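Local coordinates for protein C-domain type II peptide synthetase (Streptomyces globisporus, PDB 4ZNM) that belongs to the stand-alone (type II) condensation-domain proteins of the peptide synthetases, in the CoA-acyltransferase clan, at residues 69-74 with 93-98; 118-123 with 138-143; 199-204 with 347-352. All blocks are in the same frame, centred on the assembly; numbering follows the deposited sequence. Where two conformers were deposited one is given.

Contact 1. Residues 69-74 with 93-98; sequences DVVVRH and LPAGPA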
ATOM      1  N   ASP A  69      -5.076   9.895  22.195  1.00 21.39           N
ATOM      2  CA  ASP A  69      -6.144   8.902  22.448  1.00 21.77           C
ATOM      3  C   ASP A  69      -6.039   7.732  21.469  1.00 19.13           C
ATOM      4  O   ASP A  69      -6.232   6.572  21.844  1.00 19.66           O
ATOM      5  CB  ASP A  69      -7.546   9.517  22.290  1.00 26.67           C
ATOM      6  CG  ASP A  69      -7.901  10.516  23.378  1.00 31.39           C
ATOM      7  OD1 ASP A  69      -7.224  10.515  24.426  1.00 34.25           O
ATOM      8  OD2 ASP A  69      -8.892  11.290  23.194  1.00 32.85           O
ATOM      9  N   VAL A  70      -5.726   8.047  20.213  0.54 19.25           N
ATOM     10  CA  VAL A  70      -5.760   7.048  19.158  0.54 21.22           C
ATOM     11  C   VAL A  70      -4.527   6.154  19.228  0.54 21.25           C
ATOM     12  O   VAL A  70      -4.561   5.011  18.764  0.54 21.96           O
ATOM     13  CB  VAL A  70      -5.913   7.700  17.756  0.54 20.58           C
ATOM     14  CG1 VAL A  70      -4.595   8.271  17.219  0.54 22.96           C
ATOM     15  CG2 VAL A  70      -6.456   6.675  16.763  0.54 25.60           C
ATOM     16  N   VAL A  71      -3.455   6.653  19.840  1.00 20.58           N
ATOM     17  CA  VAL A  71      -2.271   5.844  20.077  1.00 18.94           C
ATOM     18  C   VAL A  71      -2.504   4.933  21.284  1.00 18.29           C
ATOM     19  O   VAL A  71      -2.090   3.773  21.272  1.00 23.55           O
ATOM     20  CB  VAL A  71      -1.032   6.721  20.285  1.00 25.15           C
ATOM     21  CG1 VAL A  71       0.140   5.875  20.787  1.00 25.87           C
ATOM     22  CG2 VAL A  71      -0.661   7.406  18.943  1.00 25.14           C
ATOM     23  N   VAL A  72      -3.186   5.438  22.310  1.00 22.72           N
ATOM     24  CA  VAL A  72      -3.511   4.597  23.454  1.00 20.40           C
ATOM     25  C   VAL A  72      -4.438   3.481  22.977  1.00 25.91           C
ATOM     26  O   VAL A  72      -4.315   2.350  23.406  1.00 22.65           O
ATOM     27  CB  VAL A  72      -4.150   5.368  24.573  1.00 25.56           C
ATOM     28  CG1 VAL A  72      -4.738   4.421  25.601  1.00 29.78           C
ATOM     29  CG2 VAL A  72      -3.139   6.343  25.218  1.00 31.26           C
ATOM     30  N   ARG A  73      -5.359   3.826  22.086  1.00 21.58           N
ATOM     31  CA  ARG A  73      -6.372   2.892  21.593  1.00 26.14           C
ATOM     32  C   ARG A  73      -5.812   1.683  20.835  1.00 24.48           C
ATOM     33  O   ARG A  73      -6.346   0.584  20.946  1.00 21.56           O
ATOM     34  CB  ARG A  73      -7.328   3.653  20.680  1.00 25.28           C
ATOM     35  CG  ARG A  73      -8.349   2.813  19.959  1.00 27.15           C
ATOM     36  CD  ARG A  73      -9.399   3.704  19.321  1.00 24.83           C
ATOM     37  NE  ARG A  73     -10.293   2.928  18.482  1.00 21.08           N
ATOM     38  CZ  ARG A  73     -11.425   2.367  18.892  1.00 27.48           C
ATOM     39  NH1 ARG A  73     -11.862   2.520  20.145  1.00 26.43           N
ATOM     40  NH2 ARG A  73     -12.139   1.660  18.026  1.00 27.84           N
ATOM     41  N   HIS A  74      -4.756   1.900  20.059  1.00 24.16           N
ATOM     42  CA  HIS A  74      -4.224   0.875  19.153  1.00 22.41           C
ATOM     43  C   HIS A  74      -2.796   0.472  19.538  1.00 23.62           C
ATOM     44  O   HIS A  74      -1.839   1.231  19.320  1.00 22.79           O
ATOM     45  CB  HIS A  74      -4.236   1.374  17.712  1.00 20.55           C
ATOM     46  CG  HIS A  74      -5.609   1.612  17.175  1.00 23.26           C
ATOM     47  ND1 HIS A  74      -6.507   0.587  16.951  1.00 21.28           N
ATOM     48  CD2 HIS A  74      -6.250   2.758  16.830  1.00 24.24           C
ATOM     49  CE1 HIS A  74      -7.648   1.096  16.513  1.00 22.98           C
ATOM     50  NE2 HIS A  74      -7.513   2.411  16.426  1.00 21.81           N
ATOM     51  N   LEU A  93       4.775  -0.625  24.150  1.00 27.70           N
ATOM     52  CA  LEU A  93       5.154   0.408  25.117  1.00 29.85           C
ATOM     53  C   LEU A  93       3.954   1.251  25.532  1.00 27.84           C
ATOM     54  O   LEU A  93       2.930   1.253  24.843  1.00 28.65           O
ATOM     55  CB  LEU A  93       6.249   1.317  24.519  1.00 28.18           C
ATOM     56  CG  LEU A  93       7.473   0.570  23.988  1.00 28.24           C
ATOM     57  CD1 LEU A  93       8.267   1.435  23.045  1.00 32.38           C
ATOM     58  CD2 LEU A  93       8.325   0.076  25.140  1.00 35.94           C
ATOM     59  N   PRO A  94       4.077   1.959  26.660  1.00 28.79           N
ATOM     60  CA  PRO A  94       3.118   3.023  26.993  1.00 35.71           C
ATOM     61  C   PRO A  94       3.177   4.157  25.967  1.00 30.35           C
ATOM     62  O   PRO A  94       4.269   4.476  25.489  1.00 32.25           O
ATOM     63  CB  PRO A  94       3.581   3.504  28.375  1.00 32.70           C
ATOM     64  CG  PRO A  94       4.553   2.499  28.870  1.00 35.50           C
ATOM     65  CD  PRO A  94       5.158   1.856  27.661  1.00 29.72           C
ATOM     66  N   ALA A  95       2.034   4.744  25.625  1.00 28.62           N
ATOM     67  CA  ALA A  95       1.979   5.843  24.650  1.00 27.62           C
ATOM     68  C   ALA A  95       2.937   6.958  25.027  1.00 27.01           C
ATOM     69  O   ALA A  95       3.134   7.249  26.214  1.00 31.14           O
ATOM     70  CB  ALA A  95       0.549   6.404  24.549  1.00 25.70           C
ATOM     71  N   GLY A  96       3.557   7.580  24.034  1.00 28.33           N
ATOM     72  CA  GLY A  96       4.425   8.710  24.344  1.00 24.71           C
ATOM     73  C   GLY A  96       3.574   9.991  24.459  1.00 24.61           C
ATOM     74  O   GLY A  96       2.353   9.955  24.369  1.00 24.41           O
ATOM     75  N   PRO A  97       4.228  11.133  24.633  1.00 25.11           N
ATOM     76  CA  PRO A  97       3.528  12.427  24.688  1.00 23.69           C
ATOM     77  C   PRO A  97       2.700  12.709  23.454  1.00 22.33           C
ATOM     78  O   PRO A  97       3.164  12.535  22.321  1.00 25.51           O
ATOM     79  CB  PRO A  97       4.664  13.439  24.804  1.00 30.07           C
ATOM     80  CG  PRO A  97       5.819  12.672  25.378  1.00 30.24           C
ATOM     81  CD  PRO A  97       5.685  11.267  24.831  1.00 29.98           C
ATOM     82  N   ALA A  98       1.455  13.132  23.647  1.00 21.73           N
ATOM     83  CA  ALA A  98       0.647  13.567  22.507  1.00 20.11           C
ATOM     84  C   ALA A  98       1.330  14.738  21.803  1.00 23.01           C
ATOM     85  O   ALA A  98       1.742  15.679  22.483  1.00 22.01           O
ATOM     86  CB  ALA A  98      -0.716  13.972  22.968  1.00 19.92           C
TER
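A95 puts its one methyl group against two neighbouring valines, V71 and V72, on the last turn of the helix. CB of A95 lies 3.7 Å from CG2 of V72 and 3.8 Å from CG1 of V71, so it is shared almost evenly between one branch of each. The two valines use different branches for this. V71 points at the loop and meets it with the methyl that stands anti to its backbone N (chi1 170°). V72 has nearly the same torsion but sits at another angle round the helix, and it turns in the other branch, CG2, which is anti to the carbonyl carbon. The contact is small and purely apolar, burying 105 Å² in all, and V72 remains exposed.

In the next shell R78 bridges the two segments. Its guanidinium bonds V71 O, V72 O and L93 O, which ties the closing carbonyls of the helix to the start of the loop, and its side chain also touches A95. Beyond R78, the helix end is pinned by D171, which takes R73 NE and H74 NE2. Helix 60-73 thus rests on helix 162-180, with V70 and V71 also touching L137 on strand 137-143, while the surface loop 93-98 connects strand 87-92 to strand 101-104.

Contact 2. Residues 118-123 with 138-143; sequences EELLNE and RAVLGR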
ATOM      1  N   GLU A 118      -0.780  19.067  -1.451  1.00 26.39           N
ATOM      2  CA  GLU A 118       0.056  18.019  -2.014  1.00 30.79           C
ATOM      3  C   GLU A 118       1.514  18.227  -1.648  1.00 29.92           C
ATOM      4  O   GLU A 118       2.209  17.282  -1.366  1.00 24.69           O
ATOM      5  CB  GLU A 118      -0.071  17.971  -3.535  1.00 31.27           C
ATOM      6  CG  GLU A 118      -1.129  17.042  -4.025  1.00 48.67           C
ATOM      7  CD  GLU A 118      -0.827  16.536  -5.415  1.00 65.27           C
ATOM      8  OE1 GLU A 118      -1.670  16.735  -6.323  1.00 74.22           O
ATOM      9  OE2 GLU A 118       0.254  15.928  -5.586  1.00 65.49           O
ATOM     10  N   GLU A 119       1.974  19.469  -1.676  1.00 27.91           N
ATOM     11  CA  GLU A 119       3.326  19.786  -1.250  1.00 28.03           C
ATOM     12  C   GLU A 119       3.566  19.442   0.215  1.00 21.61           C
ATOM     13  O   GLU A 119       4.617  18.928   0.563  1.00 23.84           O
ATOM     14  CB  GLU A 119       3.619  21.258  -1.490  1.00 31.97           C
ATOM     15  CG  GLU A 119       3.743  21.571  -2.977  1.00 46.19           C
ATOM     16  CD  GLU A 119       3.746  23.062  -3.302  1.00 69.89           C
ATOM     17  OE1 GLU A 119       3.815  23.385  -4.509  1.00 79.18           O
ATOM     18  OE2 GLU A 119       3.674  23.902  -2.372  1.00 73.17           O
ATOM     19  N   LEU A 120       2.603  19.701   1.081  1.00 24.98           N
ATOM     20  CA  LEU A 120       2.782  19.327   2.464  1.00 23.94           C
ATOM     21  C   LEU A 120       2.871  17.809   2.553  1.00 19.83           C
ATOM     22  O   LEU A 120       3.766  17.268   3.206  1.00 22.76           O
ATOM     23  CB  LEU A 120       1.643  19.869   3.326  1.00 23.44           C
ATOM     24  CG  LEU A 120       1.775  19.564   4.815  1.00 25.54           C
ATOM     25  CD1 LEU A 120       3.107  20.133   5.371  1.00 29.01           C
ATOM     26  CD2 LEU A 120       0.590  20.105   5.582  1.00 27.65           C
ATOM     27  N   LEU A 121       1.957  17.114   1.884  1.00 23.15           N
ATOM     28  CA  LEU A 121       1.983  15.642   1.921  1.00 21.97           C
ATOM     29  C   LEU A 121       3.380  15.119   1.502  1.00 19.53           C
ATOM     30  O   LEU A 121       3.993  14.271   2.176  1.00 21.18           O
ATOM     31  CB  LEU A 121       0.867  15.085   1.028  1.00 24.97           C
ATOM     32  CG  LEU A 121       0.788  13.571   0.864  1.00 28.54           C
ATOM     33  CD1 LEU A 121       0.701  12.878   2.204  1.00 33.27           C
ATOM     34  CD2 LEU A 121      -0.395  13.182   0.006  1.00 30.17           C
ATOM     35  N   ASN A 122       3.912  15.655   0.417  1.00 26.54           N
ATOM     36  CA  ASN A 122       5.169  15.156  -0.112  1.00 22.31           C
ATOM     37  C   ASN A 122       6.312  15.452   0.820  1.00 26.07           C
ATOM     38  O   ASN A 122       7.222  14.636   0.979  1.00 25.14           O
ATOM     39  CB  ASN A 122       5.475  15.787  -1.465  1.00 28.96           C
ATOM     40  CG  ASN A 122       5.001  14.938  -2.609  1.00 39.22           C
ATOM     41  OD1 ASN A 122       4.102  14.114  -2.448  1.00 43.79           O
ATOM     42  ND2 ASN A 122       5.600  15.125  -3.765  1.00 41.48           N
ATOM     43  N   GLU A 123       6.272  16.635   1.425  1.00 22.62           N
ATOM     44  CA  GLU A 123       7.335  17.027   2.341  1.00 28.96           C
ATOM     45  C   GLU A 123       7.326  16.090   3.535  1.00 20.26           C
ATOM     46  O   GLU A 123       8.370  15.608   3.956  1.00 26.85           O
ATOM     47  CB  GLU A 123       7.173  18.484   2.809  1.00 33.55           C
ATOM     48  CG  GLU A 123       8.301  18.891   3.747  1.00 42.63           C
ATOM     49  CD  GLU A 123       8.041  20.197   4.449  1.00 50.95           C
ATOM     50  OE1 GLU A 123       7.273  21.019   3.908  1.00 40.71           O
ATOM     51  OE2 GLU A 123       8.609  20.398   5.544  1.00 57.77           O
ATOM     52  N   ARG A 138       2.848  10.171  13.507  1.00 19.21           N
ATOM     53  CA  ARG A 138       2.895  11.618  13.681  1.00 20.31           C
ATOM     54  C   ARG A 138       1.824  12.289  12.849  1.00 24.29           C
ATOM     55  O   ARG A 138       1.330  11.712  11.879  1.00 18.05           O
ATOM     56  CB  ARG A 138       4.229  12.193  13.269  1.00 24.19           C
ATOM     57  CG  ARG A 138       5.367  11.807  14.163  1.00 31.18           C
ATOM     58  CD  ARG A 138       6.602  12.689  13.927  1.00 30.24           C
ATOM     59  NE  ARG A 138       7.350  12.320  12.721  1.00 37.95           N
ATOM     60  CZ  ARG A 138       7.263  12.935  11.542  1.00 38.89           C
ATOM     61  NH1 ARG A 138       8.029  12.506  10.529  1.00 31.90           N
ATOM     62  NH2 ARG A 138       6.430  13.977  11.376  1.00 42.60           N
ATOM     63  N   ALA A 139       1.526  13.535  13.199  1.00 27.50           N
ATOM     64  CA  ALA A 139       0.546  14.319  12.465  1.00 23.30           C
ATOM     65  C   ALA A 139       1.031  15.734  12.245  1.00 19.81           C
ATOM     66  O   ALA A 139       1.626  16.369  13.141  1.00 20.96           O
ATOM     67  CB  ALA A 139      -0.754  14.348  13.202  1.00 21.81           C
ATOM     68  N   VAL A 140       0.739  16.228  11.057  1.00 19.46           N
ATOM     69  CA  VAL A 140       1.033  17.594  10.694  1.00 18.25           C
ATOM     70  C   VAL A 140      -0.283  18.195  10.151  1.00 20.29           C
ATOM     71  O   VAL A 140      -0.862  17.688   9.199  1.00 20.11           O
ATOM     72  CB  VAL A 140       2.157  17.669   9.662  1.00 21.54           C
ATOM     73  CG1 VAL A 140       2.449  19.097   9.297  1.00 23.33           C
ATOM     74  CG2 VAL A 140       3.413  16.983  10.196  1.00 25.83           C
ATOM     75  N   LEU A 141      -0.733  19.279  10.768  1.00 17.18           N
ATOM     76  CA  LEU A 141      -1.924  19.983  10.318  1.00 19.52           C
ATOM     77  C   LEU A 141      -1.542  21.279   9.598  1.00 19.15           C
ATOM     78  O   LEU A 141      -0.928  22.170  10.194  1.00 21.85           O
ATOM     79  CB  LEU A 141      -2.825  20.267  11.517  1.00 21.37           C
ATOM     80  CG  LEU A 141      -4.133  20.984  11.160  1.00 25.39           C
ATOM     81  CD1 LEU A 141      -5.087  20.055  10.429  1.00 22.55           C
ATOM     82  CD2 LEU A 141      -4.749  21.524  12.416  1.00 23.04           C
ATOM     83  N   GLY A 142      -1.853  21.350   8.302  1.00 19.04           N
ATOM     84  CA  GLY A 142      -1.658  22.573   7.547  1.00 21.75           C
ATOM     85  C   GLY A 142      -2.950  23.362   7.413  1.00 19.84           C
ATOM     86  O   GLY A 142      -3.873  22.917   6.752  1.00 17.84           O
ATOM     87  N   ARG A 143      -3.033  24.533   8.030  1.00 18.68           N
ATOM     88  CA  ARG A 143      -4.303  25.293   8.004  1.00 18.90           C
ATOM     89  C   ARG A 143      -4.228  26.382   6.991  1.00 19.77           C
ATOM     90  O   ARG A 143      -3.270  27.127   6.955  1.00 24.99           O
ATOM     91  CB  ARG A 143      -4.604  25.867   9.367  1.00 18.85           C
ATOM     92  CG  ARG A 143      -4.594  24.816  10.473  1.00 21.49           C
ATOM     93  CD  ARG A 143      -5.131  25.376  11.773  1.00 21.02           C
ATOM     94  NE  ARG A 143      -6.565  25.535  11.708  1.00 28.11           N
ATOM     95  CZ  ARG A 143      -7.326  25.944  12.719  1.00 28.77           C
ATOM     96  NH1 ARG A 143      -6.792  26.229  13.905  1.00 24.89           N
ATOM     97  NH2 ARG A 143      -8.628  26.072  12.541  1.00 26.42           N
TER
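L120 reaches the strand because its CG stands anti to the backbone N (chi1 -178°) and its second torsion, 58°, aims CD1 at V140 and leaves CD2, the branch that continues straight on from CA, over G142. V140 has the same kind of first torsion, with CG1 anti to the backbone N and directed at the helix. CD1 of L120 lies 4.1 Å from CG1 of V140, a relaxed methyl-to-methyl contact between side chains set at a slant to each other.

The other branch behaves differently. G142 offers no side chain, and CD2 of L120 settles directly on its main chain, 3.9 Å from G142 N and the same distance from G142 CA. That brings helix and strand together at this point, where L120 CA is 7.5 Å from G142 CA. V140 and G142, two residues apart, present the same face of the strand to the helix, whereas L141 between them points away and touches A149 and L54 instead.

This is the helix-on-sheet layer of a beta-alpha-beta crossover: strand 101-104 leads into helix 110-125, and the chain returns as strand 137-143, parallel to the first and beside it. L141 makes backbone hydrogen bonds to E101 and R103, and V140 pairs with V152 on the antiparallel neighbour 148-156. L120 also packs on V152 and R103, so its side chain touches the strands on both flanks of 137-143. All three residues that touch are buried, and the contact between the segments contains no hydrogen bond. A turn further along the helix, E123 makes a salt bridge to R103.

Contact 3. Residues 199-204 with 347-352; sequences WEREAA and FSRLIP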
ATOM      1  N   TRP A 199      -4.123 -15.318  16.090  1.00 30.44           N
ATOM      2  CA  TRP A 199      -5.122 -15.988  15.299  1.00 25.76           C
ATOM      3  C   TRP A 199      -4.487 -16.540  14.008  1.00 25.75           C
ATOM      4  O   TRP A 199      -4.810 -17.644  13.578  1.00 26.85           O
ATOM      5  CB  TRP A 199      -6.284 -15.056  14.973  1.00 25.54           C
ATOM      6  CG  TRP A 199      -7.231 -15.743  14.057  1.00 39.40           C
ATOM      7  CD1 TRP A 199      -8.200 -16.644  14.403  1.00 44.23           C
ATOM      8  CD2 TRP A 199      -7.256 -15.659  12.630  1.00 42.00           C
ATOM      9  NE1 TRP A 199      -8.828 -17.125  13.281  1.00 44.22           N
ATOM     10  CE2 TRP A 199      -8.269 -16.538  12.176  1.00 41.89           C
ATOM     11  CE3 TRP A 199      -6.520 -14.937  11.691  1.00 42.77           C
ATOM     12  CZ2 TRP A 199      -8.572 -16.691  10.832  1.00 46.42           C
ATOM     13  CZ3 TRP A 199      -6.826 -15.090  10.354  1.00 54.19           C
ATOM     14  CH2 TRP A 199      -7.847 -15.955   9.938  1.00 53.84           C
ATOM     15  N   GLU A 200      -3.591 -15.784  13.382  1.00 27.49           N
ATOM     16  CA  GLU A 200      -3.090 -16.239  12.076  1.00 27.98           C
ATOM     17  C   GLU A 200      -2.209 -17.485  12.241  1.00 29.00           C
ATOM     18  O   GLU A 200      -2.164 -18.340  11.366  1.00 28.79           O
ATOM     19  CB  GLU A 200      -2.330 -15.123  11.341  1.00 28.98           C
ATOM     20  CG  GLU A 200      -0.952 -14.817  11.909  1.00 32.01           C
ATOM     21  CD  GLU A 200      -0.204 -13.721  11.133  1.00 35.10           C
ATOM     22  OE1 GLU A 200       0.825 -13.259  11.670  1.00 29.91           O
ATOM     23  OE2 GLU A 200      -0.622 -13.331  10.003  1.00 38.06           O
ATOM     24  N   ARG A 201      -1.553 -17.618  13.383  1.00 30.40           N
ATOM     25  CA  ARG A 201      -0.742 -18.802  13.636  1.00 35.23           C
ATOM     26  C   ARG A 201      -1.623 -20.011  13.964  1.00 32.74           C
ATOM     27  O   ARG A 201      -1.271 -21.111  13.644  1.00 35.13           O
ATOM     28  CB  ARG A 201       0.268 -18.509  14.751  1.00 35.71           C
ATOM     29  CG  ARG A 201       1.383 -17.584  14.255  1.00 40.62           C
ATOM     30  CD  ARG A 201       2.447 -17.240  15.290  1.00 41.38           C
ATOM     31  NE  ARG A 201       3.361 -16.230  14.753  1.00 45.66           N
ATOM     32  CZ  ARG A 201       4.421 -16.490  13.988  1.00 64.57           C
ATOM     33  NH1 ARG A 201       4.740 -17.738  13.665  1.00 79.25           N
ATOM     34  NH2 ARG A 201       5.176 -15.498  13.556  1.00 62.63           N
ATOM     35  N   GLU A 202      -2.787 -19.804  14.572  1.00 38.15           N
ATOM     36  CA  GLU A 202      -3.743 -20.890  14.769  1.00 38.43           C
ATOM     37  C   GLU A 202      -4.283 -21.363  13.428  1.00 37.62           C
ATOM     38  O   GLU A 202      -4.434 -22.561  13.182  1.00 36.06           O
ATOM     39  CB  GLU A 202      -4.907 -20.443  15.656  1.00 55.84           C
ATOM     40  CG  GLU A 202      -4.514 -20.186  17.101  1.00 79.67           C
ATOM     41  CD  GLU A 202      -4.050 -21.453  17.792  1.00 80.60           C
ATOM     42  OE1 GLU A 202      -4.908 -22.234  18.251  1.00 60.47           O
ATOM     43  OE2 GLU A 202      -2.823 -21.676  17.864  1.00 94.05           O
ATOM     44  N   ALA A 203      -4.569 -20.399  12.562  1.00 37.84           N
ATOM     45  CA  ALA A 203      -5.106 -20.685  11.256  1.00 37.64           C
ATOM     46  C   ALA A 203      -4.092 -21.455  10.430  1.00 37.61           C
ATOM     47  O   ALA A 203      -4.462 -22.313   9.630  1.00 44.68           O
ATOM     48  CB  ALA A 203      -5.499 -19.411  10.556  1.00 35.34           C
ATOM     49  N   ALA A 204      -2.810 -21.170  10.641  1.00 38.72           N
ATOM     50  CA  ALA A 204      -1.753 -21.823   9.859  1.00 39.91           C
ATOM     51  C   ALA A 204      -1.651 -23.311  10.145  1.00 41.86           C
ATOM     52  O   ALA A 204      -1.052 -24.033   9.372  1.00 36.40           O
ATOM     53  CB  ALA A 204      -0.409 -21.170  10.117  1.00 47.59           C
ATOM     54  N   PHE A 347       2.808 -15.485   2.806  1.00 26.51           N
ATOM     55  CA  PHE A 347       3.900 -15.754   1.893  1.00 26.26           C
ATOM     56  C   PHE A 347       5.124 -16.374   2.582  1.00 27.23           C
ATOM     57  O   PHE A 347       5.790 -17.211   1.993  1.00 27.42           O
ATOM     58  CB  PHE A 347       4.314 -14.474   1.159  1.00 25.54           C
ATOM     59  CG  PHE A 347       5.282 -14.719   0.029  1.00 25.31           C
ATOM     60  CD1 PHE A 347       6.585 -14.303   0.114  1.00 25.67           C
ATOM     61  CD2 PHE A 347       4.880 -15.379  -1.115  1.00 24.94           C
ATOM     62  CE1 PHE A 347       7.485 -14.524  -0.934  1.00 26.28           C
ATOM     63  CE2 PHE A 347       5.769 -15.596  -2.157  1.00 27.15           C
ATOM     64  CZ  PHE A 347       7.069 -15.172  -2.058  1.00 27.31           C
ATOM     65  N   SER A 348       5.426 -15.965   3.815  1.00 30.09           N
ATOM     66  CA  SER A 348       6.607 -16.478   4.509  1.00 35.81           C
ATOM     67  C   SER A 348       6.495 -17.993   4.753  1.00 36.68           C
ATOM     68  O   SER A 348       7.510 -18.685   4.846  1.00 34.53           O
ATOM     69  CB  SER A 348       6.822 -15.739   5.839  1.00 36.02           C
ATOM     70  OG  SER A 348       5.783 -16.069   6.738  1.00 34.34           O
ATOM     71  N   ARG A 349       5.268 -18.503   4.800  1.00 35.52           N
ATOM     72  CA  ARG A 349       5.015 -19.945   4.880  1.00 40.31           C
ATOM     73  C   ARG A 349       4.933 -20.646   3.517  1.00 40.33           C
ATOM     74  O   ARG A 349       5.161 -21.850   3.405  1.00 43.68           O
ATOM     75  CB  ARG A 349       3.703 -20.204   5.645  1.00 40.92           C
ATOM     76  CG  ARG A 349       3.796 -19.937   7.151  1.00 53.42           C
ATOM     77  CD  ARG A 349       4.805 -20.856   7.856  1.00 62.30           C
ATOM     78  NE  ARG A 349       5.033 -20.452   9.246  1.00 66.34           N
ATOM     79  CZ  ARG A 349       4.344 -20.905  10.292  1.00 64.61           C
ATOM     80  NH1 ARG A 349       4.634 -20.467  11.515  1.00 64.29           N
ATOM     81  NH2 ARG A 349       3.360 -21.785  10.123  1.00 64.96           N
ATOM     82  N   LEU A 350       4.572 -19.898   2.489  1.00 36.28           N
ATOM     83  CA  LEU A 350       4.464 -20.463   1.156  1.00 31.09           C
ATOM     84  C   LEU A 350       5.844 -20.603   0.505  1.00 36.63           C
ATOM     85  O   LEU A 350       6.128 -21.602  -0.114  1.00 33.50           O
ATOM     86  CB  LEU A 350       3.564 -19.595   0.285  1.00 30.76           C
ATOM     87  CG  LEU A 350       3.584 -19.857  -1.226  1.00 29.60           C
ATOM     88  CD1 LEU A 350       3.264 -21.314  -1.484  1.00 40.03           C
ATOM     89  CD2 LEU A 350       2.613 -18.973  -1.975  1.00 40.07           C
ATOM     90  N   ILE A 351       6.701 -19.599   0.638  1.00 28.15           N
ATOM     91  CA  ILE A 351       7.898 -19.538  -0.189  1.00 30.35           C
ATOM     92  C   ILE A 351       8.854 -20.734   0.041  1.00 30.89           C
ATOM     93  O   ILE A 351       9.486 -21.193  -0.899  1.00 34.89           O
ATOM     94  CB  ILE A 351       8.628 -18.190   0.004  1.00 28.63           C
ATOM     95  CG1 ILE A 351       9.855 -18.125  -0.884  1.00 36.42           C
ATOM     96  CG2 ILE A 351       9.004 -17.951   1.445  1.00 30.14           C
ATOM     97  CD1 ILE A 351       9.536 -17.943  -2.320  1.00 32.83           C
ATOM     98  N   PRO A 352       8.938 -21.269   1.269  1.00 35.38           N
ATOM     99  CA  PRO A 352       9.848 -22.416   1.399  1.00 37.06           C
ATOM    100  C   PRO A 352       9.375 -23.621   0.582  1.00 41.11           C
ATOM    101  O   PRO A 352      10.182 -24.493   0.291  1.00 41.42           O
ATOM    102  CB  PRO A 352       9.820 -22.733   2.908  1.00 37.17           C
ATOM    103  CG  PRO A 352       9.188 -21.542   3.557  1.00 38.83           C
ATOM    104  CD  PRO A 352       8.233 -20.999   2.528  1.00 36.90           C
TER
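R201 and R349 bring their guanidinium groups together, NH1 of R201 lying 3.5 Å from NH1 of R349. Both atoms are donors and both groups are normally charged, so this is a close approach without a bond. The side chains meet at about a right angle and the guanidinium planes are 59° apart, so the groups do not stack. R349 starts out toward the other helix and is kinked at its second torsion (-63°); R201, whose CB does not point at 347-352, gets there by running extended from CG to NE.

The remaining touch is a methyl against a guanidinium nitrogen: CB of A204 lies 3.8 Å from NH2 of R349.

Opposite charge comes from outside the two segments. R201 NH2 forms a salt bridge to E25 and also donates to L20 O, and the other oxygen of E25 bonds S348 OG. The carboxylate thus joins the two helices and probably offsets some of the positive charge.

R201, A204, S348 and R349 all touch F22 as well, so the arrangement is a surface junction of three helices in the condensation-domain fold, in which the N-terminal helix 22-28 links 193-203 to 347-350.

Overall arrangement
From the N terminus, contact 1 comes first: it closes the chain from helix 60-73, through strands 79-84 and 87-92, to the loop at 93-98. Contact 2 follows, closing the shorter excursion from helix 110-125 to strand 137-143. Contact 3 spans 142 residues and joins helix 193-203 to the short helix 347-350. The three loops lie in series; none nests in or crosses another. Contacts 1 and 2 are neighbours, their nearest atoms about 7 Å apart, and strand 137-143 meets both: L137 touches V71, and V140 with G142 faces L120. Contact 3 lies on the other side of the chain's centre from contact 2, about 37 Å between centres.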